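Local coordinates for protein HepC.19480.a.B1 (Helicobacter pylori, PDB 6MTZ) that is of unknown function but has the sequence motifs of DHH/DHHA1 phosphoesterases and probably hydrolyses phosphodiester or phosphoanhydride bonds with the aid of metal ions, at residues A[17-22]-A[153-158]; A[21-26]-A[199-204]; A[257-262]-A[346-351]. All blocks are in the same frame, centred on the assembly; numbering follows the deposited sequence.

Contact 1 (A[17-22]-A[153-158]); sequences IDLDGY and EMVNSV. With EDO (1,2-ethanediol), chain C.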
ATOM      1  N   ILE A  17       1.071   0.884   7.534  1.00 25.57           N
ATOM      2  CA  ILE A  17       0.019   1.270   6.598  1.00 37.60           C
ATOM      3  C   ILE A  17      -0.995   2.254   7.162  1.00 47.24           C
ATOM      4  O   ILE A  17      -1.823   2.746   6.392  1.00 61.40           O
ATOM      5  CB  ILE A  17      -0.729   0.042   6.037  1.00 32.82           C
ATOM      6  CG1 ILE A  17      -1.294  -0.808   7.182  1.00 36.92           C
ATOM      7  CG2 ILE A  17       0.171  -0.753   5.102  1.00 42.75           C
ATOM      8  CD1 ILE A  17      -2.407  -1.705   6.748  1.00 51.01           C
ATOM      9  N   ASP A  18      -1.002   2.575   8.448  1.00 33.59           N
ATOM     10  CA  ASP A  18      -2.062   3.465   8.921  1.00 33.00           C
ATOM     11  C   ASP A  18      -1.602   4.922   8.759  1.00 26.74           C
ATOM     12  O   ASP A  18      -0.645   5.202   8.031  1.00 25.69           O
ATOM     13  CB  ASP A  18      -2.439   3.098  10.358  1.00 27.90           C
ATOM     14  CG  ASP A  18      -1.242   3.148  11.288  1.00 33.52           C
ATOM     15  OD1 ASP A  18      -0.148   3.545  10.837  1.00 34.58           O
ATOM     16  OD2 ASP A  18      -1.386   2.794  12.470  1.00 41.46           O
ATOM     17  N   LEU A  19      -2.256   5.865   9.440  1.00 26.40           N
ATOM     18  CA  LEU A  19      -1.895   7.276   9.292  1.00 23.92           C
ATOM     19  C   LEU A  19      -0.448   7.529   9.730  1.00 24.07           C
ATOM     20  O   LEU A  19       0.315   8.204   9.033  1.00 24.17           O
ATOM     21  CB  LEU A  19      -2.857   8.155  10.101  1.00 18.98           C
ATOM     22  CG  LEU A  19      -2.427   9.628  10.283  1.00 27.40           C
ATOM     23  CD1 LEU A  19      -2.418  10.360   8.962  1.00 21.72           C
ATOM     24  CD2 LEU A  19      -3.313  10.397  11.255  1.00 22.14           C
ATOM     25  N   ASP A  20      -0.069   7.031  10.910  1.00 25.70           N
ATOM     26  CA  ASP A  20       1.319   7.168  11.354  1.00 23.41           C
ATOM     27  C   ASP A  20       2.264   6.551  10.330  1.00 18.29           C
ATOM     28  O   ASP A  20       3.270   7.157   9.939  1.00 21.08           O
ATOM     29  CB  ASP A  20       1.493   6.512  12.739  1.00 25.63           C
ATOM     30  CG  ASP A  20       2.779   6.952  13.471  1.00 32.62           C
ATOM     31  OD1 ASP A  20       3.467   7.882  13.014  1.00 28.27           O
ATOM     32  OD2 ASP A  20       3.100   6.357  14.530  1.00 35.03           O
ATOM     33  N   GLY A  21       1.921   5.352   9.840  1.00 23.43           N
ATOM     34  CA  GLY A  21       2.796   4.674   8.898  1.00 17.39           C
ATOM     35  C   GLY A  21       3.006   5.437   7.602  1.00 33.03           C
ATOM     36  O   GLY A  21       4.126   5.502   7.088  1.00 19.89           O
ATOM     37  N   TYR A  22       1.929   6.000   7.030  1.00 28.66           N
ATOM     38  CA  TYR A  22       2.101   6.716   5.770  1.00 21.11           C
ATOM     39  C   TYR A  22       2.655   8.126   5.970  1.00 15.15           C
ATOM     40  O   TYR A  22       3.386   8.620   5.113  1.00 25.10           O
ATOM     41  CB  TYR A  22       0.779   6.779   4.985  1.00 18.36           C
ATOM     42  CG  TYR A  22       0.514   5.550   4.154  1.00 20.34           C
ATOM     43  CD1 TYR A  22       1.250   5.293   3.006  1.00 23.97           C
ATOM     44  CD2 TYR A  22      -0.465   4.637   4.516  1.00 24.11           C
ATOM     45  CE1 TYR A  22       1.020   4.166   2.249  1.00 20.82           C
ATOM     46  CE2 TYR A  22      -0.703   3.498   3.759  1.00 27.02           C
ATOM     47  CZ  TYR A  22       0.040   3.269   2.632  1.00 35.48           C
ATOM     48  OH  TYR A  22      -0.204   2.143   1.874  1.00 35.44           O
ATOM     49  N   GLU A 153       3.098  17.243  14.221  1.00 23.51           N
ATOM     50  CA  GLU A 153       2.579  17.335  15.578  1.00 24.68           C
ATOM     51  C   GLU A 153       1.132  16.846  15.653  1.00 28.11           C
ATOM     52  O   GLU A 153       0.735  16.190  16.629  1.00 26.51           O
ATOM     53  CB  GLU A 153       2.706  18.776  16.082  1.00 23.95           C
ATOM     54  CG  GLU A 153       2.422  18.926  17.582  1.00 36.94           C
ATOM     55  CD  GLU A 153       3.461  18.222  18.474  1.00 41.97           C
ATOM     56  OE1 GLU A 153       4.571  17.878  17.993  1.00 30.69           O
ATOM     57  OE2 GLU A 153       3.159  18.014  19.670  1.00 35.92           O
ATOM     58  N   MET A 154       0.337  17.144  14.622  1.00 28.87           N
ATOM     59  CA  MET A 154      -1.042  16.662  14.562  1.00 23.87           C
ATOM     60  C   MET A 154      -1.089  15.140  14.597  1.00 27.57           C
ATOM     61  O   MET A 154      -1.816  14.544  15.401  1.00 23.89           O
ATOM     62  CB  MET A 154      -1.724  17.181  13.290  1.00 18.60           C
ATOM     63  CG  MET A 154      -3.032  16.415  12.942  1.00 18.52           C
ATOM     64  SD  MET A 154      -3.547  16.539  11.208  1.00 29.96           S
ATOM     65  CE  MET A 154      -2.551  15.264  10.429  1.00 20.34           C
ATOM     66  N   VAL A 155      -0.311  14.493  13.730  1.00 20.35           N
ATOM     67  CA  VAL A 155      -0.212  13.041  13.776  1.00 27.23           C
ATOM     68  C   VAL A 155       0.208  12.584  15.163  1.00 21.37           C
ATOM     69  O   VAL A 155      -0.337  11.609  15.700  1.00 21.86           O
ATOM     70  CB  VAL A 155       0.755  12.523  12.695  1.00 29.31           C
ATOM     71  CG1 VAL A 155       1.004  11.026  12.880  1.00 34.13           C
ATOM     72  CG2 VAL A 155       0.195  12.791  11.308  1.00 22.43           C
ATOM     73  N   ASN A 156       1.159  13.285  15.781  1.00 24.82           N
ATOM     74  CA  ASN A 156       1.610  12.859  17.108  1.00 18.88           C
ATOM     75  C   ASN A 156       0.461  12.907  18.108  1.00 33.66           C
ATOM     76  O   ASN A 156       0.238  11.948  18.859  1.00 29.35           O
ATOM     77  CB  ASN A 156       2.782  13.714  17.595  1.00 21.76           C
ATOM     78  CG  ASN A 156       3.500  13.080  18.797  1.00 29.30           C
ATOM     79  OD1 ASN A 156       4.204  12.075  18.656  1.00 29.40           O
ATOM     80  ND2 ASN A 156       3.287  13.639  19.976  1.00 25.62           N
ATOM     81  N   SER A 157      -0.317  14.000  18.097  1.00 27.82           N
ATOM     82  CA  SER A 157      -1.362  14.167  19.102  1.00 33.22           C
ATOM     83  C   SER A 157      -2.408  13.059  19.017  1.00 36.52           C
ATOM     84  O   SER A 157      -2.867  12.551  20.045  1.00 31.21           O
ATOM     85  CB  SER A 157      -2.032  15.536  18.955  1.00 28.38           C
ATOM     86  OG  SER A 157      -1.129  16.594  19.205  1.00 31.74           O
ATOM     87  N   VAL A 158      -2.813  12.679  17.808  1.00 26.34           N
ATOM     88  CA  VAL A 158      -3.873  11.677  17.732  1.00 30.92           C
ATOM     89  C   VAL A 158      -3.303  10.284  17.967  1.00 38.10           C
ATOM     90  O   VAL A 158      -3.975   9.422  18.552  1.00 34.71           O
ATOM     91  CB  VAL A 158      -4.648  11.772  16.399  1.00 27.14           C
ATOM     92  CG1 VAL A 158      -3.764  11.457  15.207  1.00 23.99           C
ATOM     93  CG2 VAL A 158      -5.852  10.843  16.405  1.00 28.31           C
TER
HETATM   94  C1  EDO C 601       7.000  18.982  14.968  1.00 51.55           C
HETATM   95  O1  EDO C 601       6.197  19.257  16.124  1.00 54.42           O
HETATM   96  C2  EDO C 601       7.903  17.777  15.234  1.00 54.57           C
HETATM   97  O2  EDO C 601       9.232  18.190  15.573  1.00 48.44           O
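The start of helix 19-29, which carries the Asp-Leu-Asp-Gly sequence of the first DHH-family motif, packs through Leu19 and Asp20 on Val155 and Val158 of helix 145-159. Leu19 reaches across with its branched end. Leu19 CG lies 4.2 Å from Val155 CG2, and Leu19 CD2 lies 4.1 Å from Val158 CG1. The two valines use different rotamers. In Val155, CG1 is anti to the backbone N (chi1 172°), which puts CG2 beside the N and against Leu19. CG1 of Val155 then faces Asp20, and Asp20 OD1 passes Val155 CG1 at 4.0 Å. This last pair is only a van der Waals touch. In Val158, CG1 sits between the backbone N and the carbonyl carbon (chi1 64°). The Asp20 carboxylate takes hydrogen bonds from helix 125-136, with OD1 accepting from Thr126 N and OD2 from Ala125 N. Asp18 is the N-cap of helix 19-29. Asp18 OD1 accepts from Gly21 N at 2.9 Å, nearly in line with the C-O bond of the carboxylate. Far from the interface, Glu153 OE1 accepts from O1 of ethanediol at 2.8 Å and pairs with Lys127. The carboxylates of Asp18 and Asp20 lie close to Asp71, and Asp20 also nears Asp159 and touches His103. No metal is modelled here; the cluster resembles the two-metal site of relatives, as in the N-terminal domain of DHH phosphoesterases.

Contact 2 (A[21-26]-A[199-204]); sequences GYACQL and KLLEEV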
ATOM      1  N   GLY A  21       1.921   5.352   9.840  1.00 23.43           N
ATOM      2  CA  GLY A  21       2.796   4.674   8.898  1.00 17.39           C
ATOM      3  C   GLY A  21       3.006   5.437   7.602  1.00 33.03           C
ATOM      4  O   GLY A  21       4.126   5.502   7.088  1.00 19.89           O
ATOM      5  N   TYR A  22       1.929   6.000   7.030  1.00 28.66           N
ATOM      6  CA  TYR A  22       2.101   6.716   5.770  1.00 21.11           C
ATOM      7  C   TYR A  22       2.655   8.126   5.970  1.00 15.15           C
ATOM      8  O   TYR A  22       3.386   8.620   5.113  1.00 25.10           O
ATOM      9  CB  TYR A  22       0.779   6.779   4.985  1.00 18.36           C
ATOM     10  CG  TYR A  22       0.514   5.550   4.154  1.00 20.34           C
ATOM     11  CD1 TYR A  22       1.250   5.293   3.006  1.00 23.97           C
ATOM     12  CD2 TYR A  22      -0.465   4.637   4.516  1.00 24.11           C
ATOM     13  CE1 TYR A  22       1.020   4.166   2.249  1.00 20.82           C
ATOM     14  CE2 TYR A  22      -0.703   3.498   3.759  1.00 27.02           C
ATOM     15  CZ  TYR A  22       0.040   3.269   2.632  1.00 35.48           C
ATOM     16  OH  TYR A  22      -0.204   2.143   1.874  1.00 35.44           O
ATOM     17  N   ALA A  23       2.307   8.791   7.071  1.00 21.07           N
ATOM     18  CA  ALA A  23       2.894  10.101   7.361  1.00 20.50           C
ATOM     19  C   ALA A  23       4.423  10.042   7.477  1.00 31.63           C
ATOM     20  O   ALA A  23       5.114  11.012   7.128  1.00 25.19           O
ATOM     21  CB  ALA A  23       2.273  10.656   8.644  1.00 14.67           C
ATOM     22  N   CYS A  24       4.974   8.928   7.974  1.00 31.02           N
ATOM     23  CA  CYS A  24       6.429   8.769   7.968  1.00 22.16           C
ATOM     24  C   CYS A  24       6.982   8.983   6.570  1.00 19.00           C
ATOM     25  O   CYS A  24       8.046   9.577   6.395  1.00 23.29           O
ATOM     26  CB  CYS A  24       6.818   7.375   8.480  1.00 18.48           C
ATOM     27  SG  CYS A  24       6.521   7.154  10.243  1.00 26.68           S
ATOM     28  N   GLN A  25       6.269   8.498   5.559  1.00 17.02           N
ATOM     29  CA  GLN A  25       6.763   8.557   4.192  1.00 19.94           C
ATOM     30  C   GLN A  25       6.475   9.889   3.518  1.00 29.52           C
ATOM     31  O   GLN A  25       7.237  10.297   2.634  1.00 27.58           O
ATOM     32  CB  GLN A  25       6.160   7.409   3.391  1.00 22.88           C
ATOM     33  CG  GLN A  25       6.680   6.071   3.882  1.00 27.85           C
ATOM     34  CD  GLN A  25       5.974   4.898   3.257  1.00 32.22           C
ATOM     35  OE1 GLN A  25       4.765   4.934   3.015  1.00 27.23           O
ATOM     36  NE2 GLN A  25       6.725   3.837   3.003  1.00 24.18           N
ATOM     37  N   LEU A  26       5.397  10.580   3.910  1.00 24.64           N
ATOM     38  CA  LEU A  26       5.281  11.989   3.542  1.00 34.95           C
ATOM     39  C   LEU A  26       6.491  12.755   4.043  1.00 25.70           C
ATOM     40  O   LEU A  26       7.083  13.564   3.312  1.00 28.20           O
ATOM     41  CB  LEU A  26       3.995  12.594   4.111  1.00 29.13           C
ATOM     42  CG  LEU A  26       3.678  14.058   3.758  1.00 29.79           C
ATOM     43  CD1 LEU A  26       2.182  14.295   3.797  1.00 31.25           C
ATOM     44  CD2 LEU A  26       4.343  15.045   4.699  1.00 28.62           C
ATOM     45  N   LYS A 199      -1.072  12.279  -1.275  1.00 25.10           N
ATOM     46  CA  LYS A 199      -1.670  13.505  -1.793  1.00 24.21           C
ATOM     47  C   LYS A 199      -2.761  14.002  -0.852  1.00 25.60           C
ATOM     48  O   LYS A 199      -2.791  15.180  -0.486  1.00 28.57           O
ATOM     49  CB  LYS A 199      -2.245  13.281  -3.195  1.00 27.82           C
ATOM     50  N   LEU A 200      -3.666  13.108  -0.446  1.00 21.60           N
ATOM     51  CA  LEU A 200      -4.757  13.503   0.447  1.00 23.15           C
ATOM     52  C   LEU A 200      -4.229  14.053   1.768  1.00 25.86           C
ATOM     53  O   LEU A 200      -4.762  15.034   2.302  1.00 23.71           O
ATOM     54  CB  LEU A 200      -5.683  12.306   0.725  1.00 19.99           C
ATOM     55  CG  LEU A 200      -6.453  11.744  -0.478  1.00 24.54           C
ATOM     56  CD1 LEU A 200      -7.094  10.421  -0.135  1.00 24.86           C
ATOM     57  CD2 LEU A 200      -7.525  12.739  -0.921  1.00 22.23           C
ATOM     58  N   LEU A 201      -3.211  13.407   2.335  1.00 31.34           N
ATOM     59  CA  LEU A 201      -2.697  13.855   3.626  1.00 23.02           C
ATOM     60  C   LEU A 201      -2.017  15.206   3.489  1.00 16.49           C
ATOM     61  O   LEU A 201      -2.267  16.116   4.287  1.00 20.89           O
ATOM     62  CB  LEU A 201      -1.738  12.806   4.203  1.00 21.30           C
ATOM     63  CG  LEU A 201      -1.141  13.187   5.553  1.00 24.25           C
ATOM     64  CD1 LEU A 201      -2.273  13.359   6.543  1.00 22.94           C
ATOM     65  CD2 LEU A 201      -0.136  12.125   6.020  1.00 24.64           C
ATOM     66  N   GLU A 202      -1.184  15.373   2.454  1.00 19.35           N
ATOM     67  CA  GLU A 202      -0.534  16.670   2.244  1.00 25.83           C
ATOM     68  C   GLU A 202      -1.545  17.808   2.084  1.00 28.12           C
ATOM     69  O   GLU A 202      -1.267  18.939   2.501  1.00 26.96           O
ATOM     70  CB  GLU A 202       0.400  16.627   1.023  1.00 20.88           C
ATOM     71  CG  GLU A 202       1.116  17.974   0.797  1.00 31.99           C
ATOM     72  CD  GLU A 202       2.268  17.926  -0.198  1.00 38.50           C
ATOM     73  OE1 GLU A 202       2.756  16.819  -0.542  1.00 41.76           O
ATOM     74  OE2 GLU A 202       2.690  19.020  -0.628  1.00 30.99           O
ATOM     75  N   GLU A 203      -2.723  17.543   1.499  1.00 30.15           N
ATOM     76  CA  GLU A 203      -3.704  18.625   1.329  1.00 28.40           C
ATOM     77  C   GLU A 203      -4.174  19.191   2.663  1.00 26.05           C
ATOM     78  O   GLU A 203      -4.676  20.320   2.709  1.00 19.44           O
ATOM     79  CB  GLU A 203      -4.929  18.157   0.505  1.00 24.03           C
ATOM     80  CG  GLU A 203      -4.841  18.498  -0.995  1.00 48.46           C
ATOM     81  CD  GLU A 203      -5.671  17.568  -1.893  1.00 56.84           C
ATOM     82  OE1 GLU A 203      -5.640  17.739  -3.133  1.00 50.08           O
ATOM     83  OE2 GLU A 203      -6.337  16.653  -1.369  1.00 55.55           O
ATOM     84  N   VAL A 204      -4.015  18.451   3.758  1.00 22.22           N
ATOM     85  CA  VAL A 204      -4.353  18.997   5.071  1.00 18.71           C
ATOM     86  C   VAL A 204      -3.599  20.292   5.354  1.00 18.81           C
ATOM     87  O   VAL A 204      -4.048  21.103   6.173  1.00 27.44           O
ATOM     88  CB  VAL A 204      -4.080  17.922   6.155  1.00 30.26           C
ATOM     89  CG1 VAL A 204      -4.193  18.472   7.541  1.00 31.75           C
ATOM     90  CG2 VAL A 204      -5.044  16.790   5.996  1.00 37.00           C
TER
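Leu201 of helix 190-203 pushes one methyl into the angle between Ala23 and Leu26 of helix 19-29. Leu201 CD2 lies 3.9 Å from both Ala23 CB and Leu26 CD1. Leu201 has its CG opposite the backbone N (chi1 180°). With chi2 at 60° for CD1, CD2 is left nearly anti to CA and extends to the facing helix. Leu26 also holds its CG anti to N, but its chi2 is 153°. Leu26 CD1 lies 3.8 Å from Glu202 N and 4.0 Å from Glu202 CB. The contact joins the first helix of the parallel-sheet domain to a helix of the all-helical stretch that follows this sheet. The two axes come within 10.4 Å at a crossing angle of -77°, a steep crossing, with Ala23 and Leu26 meeting Leu201 and Glu202. Glu202 runs out extended beyond CG, and its OE2 forms a salt bridge with Lys205, just past the end of 199-204. Ala23 also touches Thr126 of helix 125-136. Leu201 also packs on Met177 of helix 168-180. Tyr22 starts out toward helix 190-203, but its ring leads off to Asn193, Arg194 and Lys197, nearer the N terminus of that helix.

Contact 3 (A[257-262]-A[346-351]); sequences CSVYYQ and EQIEEI
Val259 overlaps Ile348 through one methyl from each side. Val259 CG1 meets Ile348 CG2 at 4.2 Å, and the two side chains approach at a slant. Both torsions explain the meeting. Val259 has CG1 beside the backbone N (chi1 -76°), on the side facing helix 341-353. Ile348 places CG2 anti to its own N, so this short branch touches the strand. Its longer branch, CG1 and CD1, turns off to other partners. The CB of Ile348 thus points toward the strand while the end of the side chain leads away from it. Glu349 behaves the other way round. It leaves the helix across the line to the strand, and its end then comes nearer. It adds a looser touch with its aliphatic part. Glu349 CG comes to 4.5 Å from Val259 CG1, while Glu349 OE2 has a long, weak ion pair with Lys345 one turn back on the same helix. Val259 CG1 therefore meets both helix residues. No hydrogen bond crosses between 257-262 and 346-351, and the nearest CA atoms, those of Val259 and Glu349, are 6.7 Å apart. The contact is therefore small and rests on carbon groups.

The mixed sheet with helix 341-353 across it is consistent with the C-terminal DHHA1 domain of this family. Strand 258-261 is an outermost strand of this sheet and pairs antiparallel with strand 264-270. Helix 341-353 packs across the sheet: Ile348 also touches Leu268 of strand 264-270, Val295 of strand 291-295 and Ile332 after strand 327-331. Val259 rests on Ile293, while Tyr261 and Ile351 both reach Cys318 of helix 311-318.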
ATOM      1  N   CYS A 257      -0.883 -10.286 -16.291  1.00 34.55           N
ATOM      2  CA  CYS A 257      -2.020 -10.827 -15.553  1.00 42.41           C
ATOM      3  C   CYS A 257      -2.919 -11.729 -16.396  1.00 47.42           C
ATOM      4  O   CYS A 257      -4.013 -12.089 -15.943  1.00 35.71           O
ATOM      5  CB  CYS A 257      -2.841  -9.690 -14.940  1.00 40.26           C
ATOM      6  SG  CYS A 257      -1.859  -8.627 -13.842  1.00 38.79           S
ATOM      7  N   SER A 258      -2.477 -12.122 -17.592  1.00 32.86           N
ATOM      8  CA  SER A 258      -3.308 -12.922 -18.482  1.00 36.98           C
ATOM      9  C   SER A 258      -3.242 -14.391 -18.100  1.00 44.13           C
ATOM     10  O   SER A 258      -2.162 -14.927 -17.843  1.00 34.24           O
ATOM     11  CB  SER A 258      -2.865 -12.758 -19.926  1.00 39.78           C
ATOM     12  OG  SER A 258      -3.404 -11.583 -20.474  1.00 36.85           O
ATOM     13  N   VAL A 259      -4.399 -15.041 -18.071  1.00 39.71           N
ATOM     14  CA  VAL A 259      -4.491 -16.466 -17.798  1.00 46.41           C
ATOM     15  C   VAL A 259      -5.423 -17.072 -18.839  1.00 48.31           C
ATOM     16  O   VAL A 259      -6.248 -16.382 -19.443  1.00 37.96           O
ATOM     17  CB  VAL A 259      -4.983 -16.751 -16.360  1.00 46.09           C
ATOM     18  CG1 VAL A 259      -3.851 -16.506 -15.370  1.00 39.84           C
ATOM     19  CG2 VAL A 259      -6.185 -15.860 -16.018  1.00 30.26           C
ATOM     20  N   TYR A 260      -5.279 -18.380 -19.057  1.00 39.33           N
ATOM     21  CA  TYR A 260      -5.933 -19.041 -20.186  1.00 43.64           C
ATOM     22  C   TYR A 260      -6.651 -20.293 -19.713  1.00 44.32           C
ATOM     23  O   TYR A 260      -6.018 -21.232 -19.221  1.00 42.42           O
ATOM     24  CB  TYR A 260      -4.915 -19.365 -21.282  1.00 40.93           C
ATOM     25  CG  TYR A 260      -4.203 -18.109 -21.744  1.00 49.31           C
ATOM     26  CD1 TYR A 260      -3.059 -17.651 -21.089  1.00 40.41           C
ATOM     27  CD2 TYR A 260      -4.700 -17.350 -22.807  1.00 45.11           C
ATOM     28  CE1 TYR A 260      -2.416 -16.493 -21.492  1.00 55.98           C
ATOM     29  CE2 TYR A 260      -4.061 -16.183 -23.215  1.00 49.52           C
ATOM     30  CZ  TYR A 260      -2.917 -15.765 -22.553  1.00 57.02           C
ATOM     31  OH  TYR A 260      -2.269 -14.618 -22.949  1.00 64.29           O
ATOM     32  N   TYR A 261      -7.973 -20.292 -19.855  1.00 43.13           N
ATOM     33  CA  TYR A 261      -8.827 -21.438 -19.562  1.00 45.93           C
ATOM     34  C   TYR A 261      -9.382 -21.961 -20.882  1.00 45.41           C
ATOM     35  O   TYR A 261     -10.228 -21.305 -21.509  1.00 42.18           O
ATOM     36  CB  TYR A 261      -9.955 -21.042 -18.609  1.00 38.96           C
ATOM     37  CG  TYR A 261     -10.992 -22.132 -18.421  1.00 45.19           C
ATOM     38  CD1 TYR A 261     -10.742 -23.217 -17.588  1.00 49.34           C
ATOM     39  CD2 TYR A 261     -12.226 -22.067 -19.069  1.00 39.89           C
ATOM     40  CE1 TYR A 261     -11.686 -24.211 -17.410  1.00 44.27           C
ATOM     41  CE2 TYR A 261     -13.171 -23.057 -18.903  1.00 41.37           C
ATOM     42  CZ  TYR A 261     -12.892 -24.130 -18.077  1.00 41.82           C
ATOM     43  OH  TYR A 261     -13.828 -25.109 -17.894  1.00 43.58           O
ATOM     44  N   GLN A 262      -8.914 -23.136 -21.300  1.00 43.99           N
ATOM     45  CA  GLN A 262      -9.340 -23.768 -22.551  1.00 54.15           C
ATOM     46  C   GLN A 262      -9.071 -22.791 -23.680  1.00 55.74           C
ATOM     47  O   GLN A 262      -7.892 -22.448 -23.909  1.00 57.99           O
ATOM     48  CB  GLN A 262     -10.796 -24.223 -22.423  1.00 57.59           C
ATOM     49  CG  GLN A 262     -11.064 -25.185 -21.298  1.00 54.27           C
ATOM     50  CD  GLN A 262     -12.451 -25.794 -21.386  1.00 60.21           C
ATOM     51  OE1 GLN A 262     -13.352 -25.229 -22.014  1.00 58.21           O
ATOM     52  NE2 GLN A 262     -12.626 -26.955 -20.766  1.00 49.75           N
ATOM     53  N   GLU A 346       0.936 -18.502 -10.770  1.00 34.03           N
ATOM     54  CA  GLU A 346       1.328 -19.881 -11.032  1.00 35.33           C
ATOM     55  C   GLU A 346       0.294 -20.863 -10.493  1.00 37.43           C
ATOM     56  O   GLU A 346       0.036 -21.901 -11.107  1.00 39.95           O
ATOM     57  CB  GLU A 346       2.702 -20.162 -10.420  1.00 42.72           C
ATOM     58  CG  GLU A 346       3.855 -19.387 -11.043  1.00 54.68           C
ATOM     59  CD  GLU A 346       5.191 -19.685 -10.371  1.00 61.55           C
ATOM     60  OE1 GLU A 346       5.257 -20.656  -9.591  1.00 67.25           O
ATOM     61  OE2 GLU A 346       6.172 -18.954 -10.624  1.00 64.08           O
ATOM     62  N   GLN A 347      -0.321 -20.544  -9.352  1.00 33.05           N
ATOM     63  CA  GLN A 347      -1.321 -21.446  -8.788  1.00 41.98           C
ATOM     64  C   GLN A 347      -2.567 -21.525  -9.671  1.00 32.65           C
ATOM     65  O   GLN A 347      -3.111 -22.614  -9.894  1.00 34.48           O
ATOM     66  CB  GLN A 347      -1.662 -21.006  -7.367  1.00 31.90           C
ATOM     67  CG  GLN A 347      -0.535 -21.322  -6.404  1.00 36.26           C
ATOM     68  CD  GLN A 347      -0.767 -20.770  -5.017  1.00 39.88           C
ATOM     69  OE1 GLN A 347      -1.318 -21.447  -4.150  1.00 45.40           O
ATOM     70  NE2 GLN A 347      -0.329 -19.539  -4.793  1.00 36.64           N
ATOM     71  N   ILE A 348      -3.007 -20.391 -10.214  1.00 31.05           N
ATOM     72  CA  ILE A 348      -4.102 -20.407 -11.179  1.00 30.96           C
ATOM     73  C   ILE A 348      -3.693 -21.167 -12.440  1.00 36.22           C
ATOM     74  O   ILE A 348      -4.421 -22.049 -12.919  1.00 44.88           O
ATOM     75  CB  ILE A 348      -4.540 -18.968 -11.500  1.00 31.19           C
ATOM     76  CG1 ILE A 348      -4.949 -18.238 -10.221  1.00 39.25           C
ATOM     77  CG2 ILE A 348      -5.642 -18.961 -12.530  1.00 35.63           C
ATOM     78  CD1 ILE A 348      -5.900 -19.008  -9.378  1.00 39.30           C
ATOM     79  N   GLU A 349      -2.518 -20.843 -12.992  1.00 38.58           N
ATOM     80  CA  GLU A 349      -2.028 -21.520 -14.192  1.00 43.66           C
ATOM     81  C   GLU A 349      -2.038 -23.036 -14.024  1.00 50.93           C
ATOM     82  O   GLU A 349      -2.496 -23.769 -14.910  1.00 41.03           O
ATOM     83  CB  GLU A 349      -0.620 -21.027 -14.537  1.00 37.17           C
ATOM     84  CG  GLU A 349      -0.571 -19.507 -14.781  1.00 55.56           C
ATOM     85  CD  GLU A 349       0.788 -18.986 -15.245  1.00 56.33           C
ATOM     86  OE1 GLU A 349       1.831 -19.393 -14.686  1.00 54.07           O
ATOM     87  OE2 GLU A 349       0.802 -18.151 -16.173  1.00 58.34           O
ATOM     88  N   GLU A 350      -1.542 -23.528 -12.883  1.00 50.59           N
ATOM     89  CA  GLU A 350      -1.519 -24.970 -12.658  1.00 47.77           C
ATOM     90  C   GLU A 350      -2.925 -25.552 -12.737  1.00 40.91           C
ATOM     91  O   GLU A 350      -3.154 -26.556 -13.417  1.00 43.56           O
ATOM     92  CB  GLU A 350      -0.869 -25.290 -11.311  1.00 51.56           C
ATOM     93  N   ILE A 351      -3.892 -24.908 -12.077  1.00 45.94           N
ATOM     94  CA  ILE A 351      -5.278 -25.377 -12.141  1.00 47.31           C
ATOM     95  C   ILE A 351      -5.799 -25.324 -13.578  1.00 46.41           C
ATOM     96  O   ILE A 351      -6.400 -26.284 -14.075  1.00 47.56           O
ATOM     97  CB  ILE A 351      -6.168 -24.550 -11.196  1.00 45.05           C
ATOM     98  CG1 ILE A 351      -5.741 -24.758  -9.742  1.00 50.84           C
ATOM     99  CG2 ILE A 351      -7.635 -24.925 -11.398  1.00 44.51           C
ATOM    100  CD1 ILE A 351      -6.454 -23.868  -8.751  1.00 34.29           C
TER

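From the N terminus, the chain forms the first strand of the parallel sheet and then helix 19-29. Contacts 1 and 2 both start on this helix and share Gly21 and Tyr22. Contact 1 closes a loop of 130 residues at helix 145-159. Contact 2 closes a longer one at helix 190-203. The two touch: Leu19 CD1 is 3.9 Å from Leu201 CD1, and Val155 CG2 is 4.0 Å from Ala23 CB. Together they tie the parallel sheet to the helices that follow it, probably within one N-terminal domain. Contact 3 comes later, in series, and closes a loop within the C-terminal mixed-sheet domain. It is about 19 Å from either of the others at the nearest atoms.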